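Local coordinates for Cfl (Pectobacterium brasiliense, PDB 7A9J), which probably ligates carboxylic acids such as coronafacic acid, activating them with ATP as members of the AMP-binding enzyme family do, at residues A[120-131]-A[142-152]. The protein carries 1 engineered substitution. Numbering follows the deposited sequence. Where two conformers were deposited one is given.
Sequences SCAYIGDKKRFY and MLEKIWVIDLK. With PO4 (phosphate ion), chain C.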
ATOM      1  N   SER A 120     -24.629   1.085   5.101  1.00 44.31           N
ATOM      2  CA  SER A 120     -24.815   1.096   3.662  1.00 35.92           C
ATOM      3  C   SER A 120     -26.259   0.799   3.305  1.00 39.36           C
ATOM      4  O   SER A 120     -26.916  -0.038   3.932  1.00 44.50           O
ATOM      5  CB  SER A 120     -23.885   0.091   2.982  1.00 38.75           C
ATOM      6  OG  SER A 120     -22.525   0.518   3.092  1.00 38.22           O
ATOM      7  N   CYS A 121     -26.781   1.491   2.297  0.66 40.02           N
ATOM      8  CA  CYS A 121     -28.084   1.105   1.779  0.66 38.97           C
ATOM      9  C   CYS A 121     -28.014   0.451   0.406  0.66 41.18           C
ATOM     10  O   CYS A 121     -29.060   0.073  -0.146  0.66 41.21           O
ATOM     11  CB  CYS A 121     -29.034   2.308   1.751  0.66 47.63           C
ATOM     12  SG  CYS A 121     -28.585   3.501   0.512  0.66 46.14           S
ATOM     13  N   ALA A 122     -26.824   0.286  -0.159  1.00 39.98           N
ATOM     14  CA  ALA A 122     -26.703  -0.484  -1.385  1.00 38.09           C
ATOM     15  C   ALA A 122     -25.376  -1.232  -1.381  1.00 37.45           C
ATOM     16  O   ALA A 122     -24.435  -0.845  -0.691  1.00 37.67           O
ATOM     17  CB  ALA A 122     -26.822   0.413  -2.632  1.00 40.63           C
ATOM     18  N   TYR A 123     -25.310  -2.297  -2.189  1.00 34.95           N
ATOM     19  CA  TYR A 123     -24.094  -3.096  -2.348  1.00 33.26           C
ATOM     20  C   TYR A 123     -23.867  -3.334  -3.847  1.00 32.73           C
ATOM     21  O   TYR A 123     -24.817  -3.621  -4.578  1.00 34.87           O
ATOM     22  CB  TYR A 123     -24.272  -4.425  -1.580  1.00 37.43           C
ATOM     23  CG  TYR A 123     -23.282  -5.499  -1.896  1.00 33.58           C
ATOM     24  CD1 TYR A 123     -23.433  -6.297  -3.042  1.00 34.16           C
ATOM     25  CD2 TYR A 123     -22.229  -5.766  -1.038  1.00 36.77           C
ATOM     26  CE1 TYR A 123     -22.542  -7.322  -3.333  1.00 34.68           C
ATOM     27  CE2 TYR A 123     -21.308  -6.787  -1.313  1.00 34.71           C
ATOM     28  CZ  TYR A 123     -21.451  -7.544  -2.449  1.00 34.16           C
ATOM     29  OH  TYR A 123     -20.612  -8.594  -2.783  1.00 35.15           O
ATOM     30  N   ILE A 124     -22.613  -3.182  -4.304  1.00 31.66           N
ATOM     31  CA  ILE A 124     -22.204  -3.556  -5.663  1.00 33.75           C
ATOM     32  C   ILE A 124     -21.020  -4.511  -5.557  1.00 32.61           C
ATOM     33  O   ILE A 124     -20.003  -4.180  -4.937  1.00 32.69           O
ATOM     34  CB  ILE A 124     -21.828  -2.332  -6.504  1.00 31.66           C
ATOM     35  CG1 ILE A 124     -23.040  -1.416  -6.693  1.00 32.23           C
ATOM     36  CG2 ILE A 124     -21.362  -2.736  -7.937  1.00 35.82           C
ATOM     37  CD1 ILE A 124     -22.665  -0.050  -7.331  1.00 32.70           C
ATOM     38  N   GLY A 125     -21.158  -5.695  -6.129  1.00 30.70           N
ATOM     39  CA  GLY A 125     -20.115  -6.695  -6.041  1.00 34.02           C
ATOM     40  C   GLY A 125     -20.012  -7.481  -7.332  1.00 33.19           C
ATOM     41  O   GLY A 125     -20.822  -7.319  -8.256  1.00 32.41           O
ATOM     42  N   ASP A 126     -18.986  -8.327  -7.404  1.00 31.92           N
ATOM     43  CA  ASP A 126     -18.850  -9.230  -8.533  1.00 32.67           C
ATOM     44  C   ASP A 126     -19.218 -10.635  -8.125  1.00 36.16           C
ATOM     45  O   ASP A 126     -19.562 -10.925  -6.964  1.00 35.01           O
ATOM     46  CB  ASP A 126     -17.453  -9.156  -9.189  1.00 32.59           C
ATOM     47  CG  ASP A 126     -16.315  -9.582  -8.292  1.00 37.05           C
ATOM     48  OD1 ASP A 126     -16.557 -10.155  -7.203  1.00 35.93           O
ATOM     49  OD2 ASP A 126     -15.132  -9.313  -8.688  1.00 34.88           O
ATOM     50  N   LYS A 127     -19.276 -11.504  -9.140  1.00 31.36           N
ATOM     51  CA  LYS A 127     -19.822 -12.825  -8.915  1.00 31.57           C
ATOM     52  C   LYS A 127     -19.074 -13.560  -7.805  1.00 39.32           C
ATOM     53  O   LYS A 127     -19.684 -14.097  -6.869  1.00 32.54           O
ATOM     54  CB  LYS A 127     -19.785 -13.626 -10.221  1.00 37.41           C
ATOM     55  CG  LYS A 127     -20.481 -14.949 -10.097  1.00 35.86           C
ATOM     56  CD  LYS A 127     -20.459 -15.774 -11.395  1.00 43.00           C
ATOM     57  CE  LYS A 127     -21.040 -17.155 -11.178  1.00 47.35           C
ATOM     58  NZ  LYS A 127     -21.095 -17.986 -12.411  1.00 46.96           N
ATOM     59  N   LYS A 128     -17.744 -13.602  -7.908  1.00 32.18           N
ATOM     60  CA  LYS A 128     -16.954 -14.389  -6.963  1.00 34.94           C
ATOM     61  C   LYS A 128     -17.174 -13.903  -5.527  1.00 35.13           C
ATOM     62  O   LYS A 128     -17.400 -14.721  -4.626  1.00 39.41           O
ATOM     63  CB  LYS A 128     -15.471 -14.261  -7.364  1.00 38.33           C
ATOM     64  CG  LYS A 128     -14.481 -15.025  -6.462  1.00 47.41           C
ATOM     65  CD  LYS A 128     -13.126 -15.131  -7.196  1.00 59.00           C
ATOM     66  CE  LYS A 128     -12.041 -15.852  -6.362  1.00 72.94           C
ATOM     67  NZ  LYS A 128     -10.667 -15.611  -6.941  1.00 64.93           N
ATOM     68  N   ARG A 129     -17.136 -12.583  -5.313  1.00 34.62           N
ATOM     69  CA  ARG A 129     -17.243 -12.014  -3.957  1.00 35.52           C
ATOM     70  C   ARG A 129     -18.653 -12.194  -3.398  1.00 38.94           C
ATOM     71  O   ARG A 129     -18.842 -12.624  -2.251  1.00 33.63           O
ATOM     72  CB  ARG A 129     -16.845 -10.532  -3.971  1.00 31.94           C
ATOM     73  CG  ARG A 129     -15.357 -10.306  -3.547  1.00 35.31           C
ATOM     74  CD  ARG A 129     -14.368 -11.282  -4.264  1.00 36.70           C
ATOM     75  NE  ARG A 129     -14.252 -10.978  -5.713  1.00 34.21           N
ATOM     76  CZ  ARG A 129     -13.217 -11.372  -6.457  1.00 37.71           C
ATOM     77  NH1 ARG A 129     -12.215 -12.062  -5.857  1.00 39.17           N
ATOM     78  NH2 ARG A 129     -13.202 -11.119  -7.774  1.00 37.20           N
ATOM     79  N   PHE A 130     -19.662 -11.909  -4.216  1.00 35.51           N
ATOM     80  CA  PHE A 130     -21.038 -12.087  -3.772  1.00 33.22           C
ATOM     81  C   PHE A 130     -21.337 -13.519  -3.363  1.00 37.86           C
ATOM     82  O   PHE A 130     -21.999 -13.743  -2.355  1.00 39.38           O
ATOM     83  CB  PHE A 130     -22.015 -11.621  -4.895  1.00 32.80           C
ATOM     84  CG  PHE A 130     -23.460 -11.782  -4.513  1.00 36.88           C
ATOM     85  CD1 PHE A 130     -24.033 -10.899  -3.597  1.00 36.13           C
ATOM     86  CD2 PHE A 130     -24.239 -12.743  -5.113  1.00 35.56           C
ATOM     87  CE1 PHE A 130     -25.401 -11.072  -3.244  1.00 39.06           C
ATOM     88  CE2 PHE A 130     -25.590 -12.959  -4.735  1.00 35.97           C
ATOM     89  CZ  PHE A 130     -26.166 -12.077  -3.815  1.00 39.49           C
ATOM     90  N   TYR A 131     -20.985 -14.511  -4.188  1.00 32.78           N
ATOM     91  CA  TYR A 131     -21.485 -15.830  -3.894  1.00 34.53           C
ATOM     92  C   TYR A 131     -20.747 -16.446  -2.707  1.00 37.08           C
ATOM     93  O   TYR A 131     -21.274 -17.349  -2.077  1.00 41.34           O
ATOM     94  CB  TYR A 131     -21.408 -16.734  -5.126  1.00 36.80           C
ATOM     95  CG  TYR A 131     -22.626 -16.472  -5.978  1.00 36.85           C
ATOM     96  CD1 TYR A 131     -23.864 -16.984  -5.597  1.00 38.92           C
ATOM     97  CD2 TYR A 131     -22.550 -15.652  -7.104  1.00 39.03           C
ATOM     98  CE1 TYR A 131     -25.039 -16.735  -6.397  1.00 40.86           C
ATOM     99  CE2 TYR A 131     -23.708 -15.395  -7.883  1.00 38.54           C
ATOM    100  CZ  TYR A 131     -24.909 -15.903  -7.494  1.00 39.00           C
ATOM    101  OH  TYR A 131     -26.067 -15.682  -8.261  1.00 42.04           O
ATOM    102  N   MET A 142     -30.839  -3.221   5.743  1.00 56.70           N
ATOM    103  CA  MET A 142     -30.708  -1.861   5.267  1.00 51.32           C
ATOM    104  C   MET A 142     -30.359  -1.792   3.780  1.00 50.93           C
ATOM    105  O   MET A 142     -30.526  -0.721   3.176  1.00 49.83           O
ATOM    106  CB  MET A 142     -29.654  -1.147   6.108  1.00 53.05           C
ATOM    107  CG  MET A 142     -29.611   0.330   5.937  1.00 61.67           C
ATOM    108  SD  MET A 142     -28.870   1.153   7.365  1.00 96.15           S
ATOM    109  CE  MET A 142     -28.881   2.839   6.751  1.00 69.36           C
ATOM    110  N   LEU A 143     -29.924  -2.893   3.159  1.00 50.85           N
ATOM    111  CA  LEU A 143     -29.584  -2.882   1.722  1.00 46.79           C
ATOM    112  C   LEU A 143     -30.853  -2.838   0.880  1.00 52.30           C
ATOM    113  O   LEU A 143     -31.573  -3.831   0.775  1.00 49.39           O
ATOM    114  CB  LEU A 143     -28.753  -4.101   1.347  1.00 46.54           C
ATOM    115  CG  LEU A 143     -27.336  -4.074   1.952  1.00 40.64           C
ATOM    116  CD1 LEU A 143     -26.589  -5.326   1.504  1.00 45.72           C
ATOM    117  CD2 LEU A 143     -26.509  -2.814   1.598  1.00 38.43           C
ATOM    118  N   GLU A 144     -31.117  -1.699   0.253  1.00 45.02           N
ATOM    119  CA  GLU A 144     -32.280  -1.601  -0.636  1.00 49.89           C
ATOM    120  C   GLU A 144     -32.005  -2.114  -2.056  1.00 44.57           C
ATOM    121  O   GLU A 144     -32.956  -2.494  -2.770  1.00 40.53           O
ATOM    122  CB  GLU A 144     -32.748  -0.149  -0.727  1.00 58.05           C
ATOM    123  CG  GLU A 144     -33.102   0.511   0.591  1.00 61.53           C
ATOM    124  CD  GLU A 144     -33.081   2.049   0.493  1.00 87.01           C
ATOM    125  OE1 GLU A 144     -33.458   2.607  -0.573  1.00 87.11           O
ATOM    126  OE2 GLU A 144     -32.668   2.694   1.486  1.00 86.42           O
ATOM    127  N   LYS A 145     -30.752  -2.057  -2.499  1.00 43.14           N
ATOM    128  CA  LYS A 145     -30.301  -2.560  -3.784  1.00 48.68           C
ATOM    129  C   LYS A 145     -28.991  -3.305  -3.602  1.00 41.46           C
ATOM    130  O   LYS A 145     -28.059  -2.791  -2.978  1.00 39.57           O
ATOM    131  CB  LYS A 145     -30.059  -1.418  -4.778  1.00 40.40           C
ATOM    132  CG  LYS A 145     -31.295  -0.539  -4.975  1.00 45.71           C
ATOM    133  CD  LYS A 145     -32.315  -1.258  -5.759  1.00 44.64           C
ATOM    134  CE  LYS A 145     -33.681  -0.512  -5.671  1.00 51.25           C
ATOM    135  NZ  LYS A 145     -34.708  -1.054  -6.591  1.00 55.47           N
ATOM    136  N   ILE A 146     -28.922  -4.476  -4.209  1.00 39.38           N
ATOM    137  CA  ILE A 146     -27.728  -5.310  -4.282  1.00 35.68           C
ATOM    138  C   ILE A 146     -27.542  -5.607  -5.771  1.00 38.01           C
ATOM    139  O   ILE A 146     -28.331  -6.352  -6.334  1.00 40.08           O
ATOM    140  CB  ILE A 146     -27.934  -6.626  -3.498  1.00 41.09           C
ATOM    141  CG1 ILE A 146     -28.253  -6.325  -2.032  1.00 41.05           C
ATOM    142  CG2 ILE A 146     -26.735  -7.583  -3.670  1.00 41.12           C
ATOM    143  CD1 ILE A 146     -28.734  -7.542  -1.249  1.00 39.51           C
ATOM    144  N   TRP A 147     -26.475  -5.105  -6.381  1.00 35.98           N
ATOM    145  CA  TRP A 147     -26.158  -5.416  -7.769  1.00 37.47           C
ATOM    146  C   TRP A 147     -24.911  -6.289  -7.833  1.00 34.87           C
ATOM    147  O   TRP A 147     -23.930  -6.036  -7.105  1.00 31.56           O
ATOM    148  CB  TRP A 147     -25.899  -4.141  -8.576  1.00 38.84           C
ATOM    149  CG  TRP A 147     -27.084  -3.199  -8.807  1.00 37.90           C
ATOM    150  CD1 TRP A 147     -28.027  -3.283  -9.804  1.00 38.06           C
ATOM    151  CD2 TRP A 147     -27.382  -1.997  -8.076  1.00 35.98           C
ATOM    152  NE1 TRP A 147     -28.919  -2.224  -9.716  1.00 41.47           N
ATOM    153  CE2 TRP A 147     -28.531  -1.412  -8.683  1.00 41.64           C
ATOM    154  CE3 TRP A 147     -26.803  -1.363  -6.975  1.00 36.33           C
ATOM    155  CZ2 TRP A 147     -29.113  -0.249  -8.203  1.00 37.37           C
ATOM    156  CZ3 TRP A 147     -27.352  -0.198  -6.509  1.00 36.26           C
ATOM    157  CH2 TRP A 147     -28.507   0.366  -7.146  1.00 36.14           C
ATOM    158  N   VAL A 148     -24.947  -7.307  -8.688  1.00 34.27           N
ATOM    159  CA  VAL A 148     -23.906  -8.343  -8.759  1.00 33.75           C
ATOM    160  C   VAL A 148     -23.566  -8.553 -10.232  1.00 34.35           C
ATOM    161  O   VAL A 148     -24.456  -8.873 -11.046  1.00 35.11           O
ATOM    162  CB  VAL A 148     -24.370  -9.667  -8.150  1.00 37.50           C
ATOM    163  CG1 VAL A 148     -23.277 -10.756  -8.279  1.00 38.01           C
ATOM    164  CG2 VAL A 148     -24.855  -9.466  -6.737  1.00 35.24           C
ATOM    165  N   ILE A 149     -22.294  -8.389 -10.569  1.00 31.67           N
ATOM    166  CA  ILE A 149     -21.843  -8.719 -11.916  1.00 33.79           C
ATOM    167  C   ILE A 149     -21.920 -10.218 -12.095  1.00 36.00           C
ATOM    168  O   ILE A 149     -21.422 -10.987 -11.253  1.00 36.64           O
ATOM    169  CB  ILE A 149     -20.402  -8.216 -12.119  1.00 32.64           C
ATOM    170  CG1 ILE A 149     -20.339  -6.708 -11.904  1.00 33.02           C
ATOM    171  CG2 ILE A 149     -19.903  -8.634 -13.512  1.00 34.79           C
ATOM    172  CD1 ILE A 149     -18.883  -6.130 -11.979  1.00 35.43           C
ATOM    173  N   ASP A 150     -22.591 -10.654 -13.173  1.00 33.97           N
ATOM    174  CA  ASP A 150     -22.778 -12.065 -13.487  1.00 38.31           C
ATOM    175  C   ASP A 150     -23.602 -12.793 -12.427  1.00 36.34           C
ATOM    176  O   ASP A 150     -23.445 -14.006 -12.264  1.00 39.44           O
ATOM    177  CB  ASP A 150     -21.456 -12.821 -13.664  1.00 38.48           C
ATOM    178  CG  ASP A 150     -20.549 -12.207 -14.700  1.00 51.58           C
ATOM    179  OD1 ASP A 150     -19.396 -11.866 -14.338  1.00 61.29           O
ATOM    180  OD2 ASP A 150     -20.966 -12.132 -15.873  1.00 49.89           O
ATOM    181  N   LEU A 151     -24.542 -12.074 -11.779  1.00 36.72           N
ATOM    182  CA  LEU A 151     -25.585 -12.724 -10.983  1.00 39.83           C
ATOM    183  C   LEU A 151     -26.220 -13.893 -11.727  1.00 43.94           C
ATOM    184  O   LEU A 151     -26.625 -13.758 -12.893  1.00 40.28           O
ATOM    185  CB  LEU A 151     -26.646 -11.676 -10.603  1.00 36.77           C
ATOM    186  CG  LEU A 151     -27.754 -12.155  -9.663  1.00 37.09           C
ATOM    187  CD1 LEU A 151     -27.093 -12.325  -8.237  1.00 34.91           C
ATOM    188  CD2 LEU A 151     -28.907 -11.178  -9.608  1.00 38.99           C
ATOM    189  N   LYS A 152     -26.372 -15.046 -11.055  1.00 41.31           N
ATOM    190  CA  LYS A 152     -27.132 -16.137 -11.655  1.00 45.13           C
ATOM    191  C   LYS A 152     -28.604 -15.761 -11.720  1.00 43.29           C
ATOM    192  O   LYS A 152     -29.142 -15.103 -10.823  1.00 43.28           O
ATOM    193  CB  LYS A 152     -26.960 -17.438 -10.851  1.00 43.50           C
ATOM    194  CG  LYS A 152     -25.473 -17.693 -10.583  1.00 40.32           C
ATOM    195  CD  LYS A 152     -25.249 -18.999  -9.799  1.00 44.06           C
ATOM    196  CE  LYS A 152     -23.809 -18.990  -9.176  1.00 51.80           C
ATOM    197  NZ  LYS A 152     -23.468 -20.377  -8.688  1.00 61.03           N
TER
HETATM  198  P   PO4 C 602      -9.981 -12.361  -9.260  1.00 48.93           P
HETATM  199  O1  PO4 C 602      -9.973 -12.745  -7.762  1.00 51.82           O
HETATM  200  O2  PO4 C 602      -9.966 -13.588 -10.145  1.00 63.92           O
HETATM  201  O3  PO4 C 602      -8.751 -11.551  -9.531  1.00 50.31           O
HETATM  202  O4  PO4 C 602     -11.176 -11.552  -9.629  1.00 51.86           O
HETATM  203  O   HOH W   1     -17.940 -11.127 -11.976  1.00 32.03           O
HETATM  204  O   HOH W   2     -23.258 -16.132 -13.571  1.00 47.13           O
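Both faces of the Tyr131 ring are covered, one by Lys152 CE, 3.6 Å above the plane, the other by Phe130 CD2. Lys152 NZ, 4.6 Å from the Tyr131 centroid and 12° off the normal, makes a cation-pi contact. Tyr131 OH accepts from Lys152 N at 2.9 Å and also bonds Asp155. Val148 CG2 lies over one Phe130 face, 3.5 Å from the centroid, with Tyr131 CE2 at the edge; CG anti to the backbone N (chi1 180°) brings this ring over strand 145-148, where Ile146 CG2 and, from the following turn, Leu151 CD1 approach obliquely. Lys145 CB covers one Trp147 face. Lys128 CB covers one face of the Arg129 guanidinium; at its edge lie Asp126 and a phosphate, likely a crystallisation component. Arg129 NH2 hydrogen-bonds phosphate O4 (2.8 Å); Arg129 NH1 and Lys128 NZ hold O1. Asp126, N-cap of helix 127-131, accepts Arg129 N and NE at OD1, NH2 at OD2. A hydrogen-bond ladder from Tyr123 N to Lys145 O (2.9 Å) up to Ile149 N to Gly125 O joins parallel strands 122-125 and 145-148 (4° apart). Linked through helices 127-132 and 134-138, the latter touching Tyr123, Phe130 and Leu143, they form a beta-alpha-beta crossover between strands 74-78 and 160-162 of a five-stranded parallel sheet.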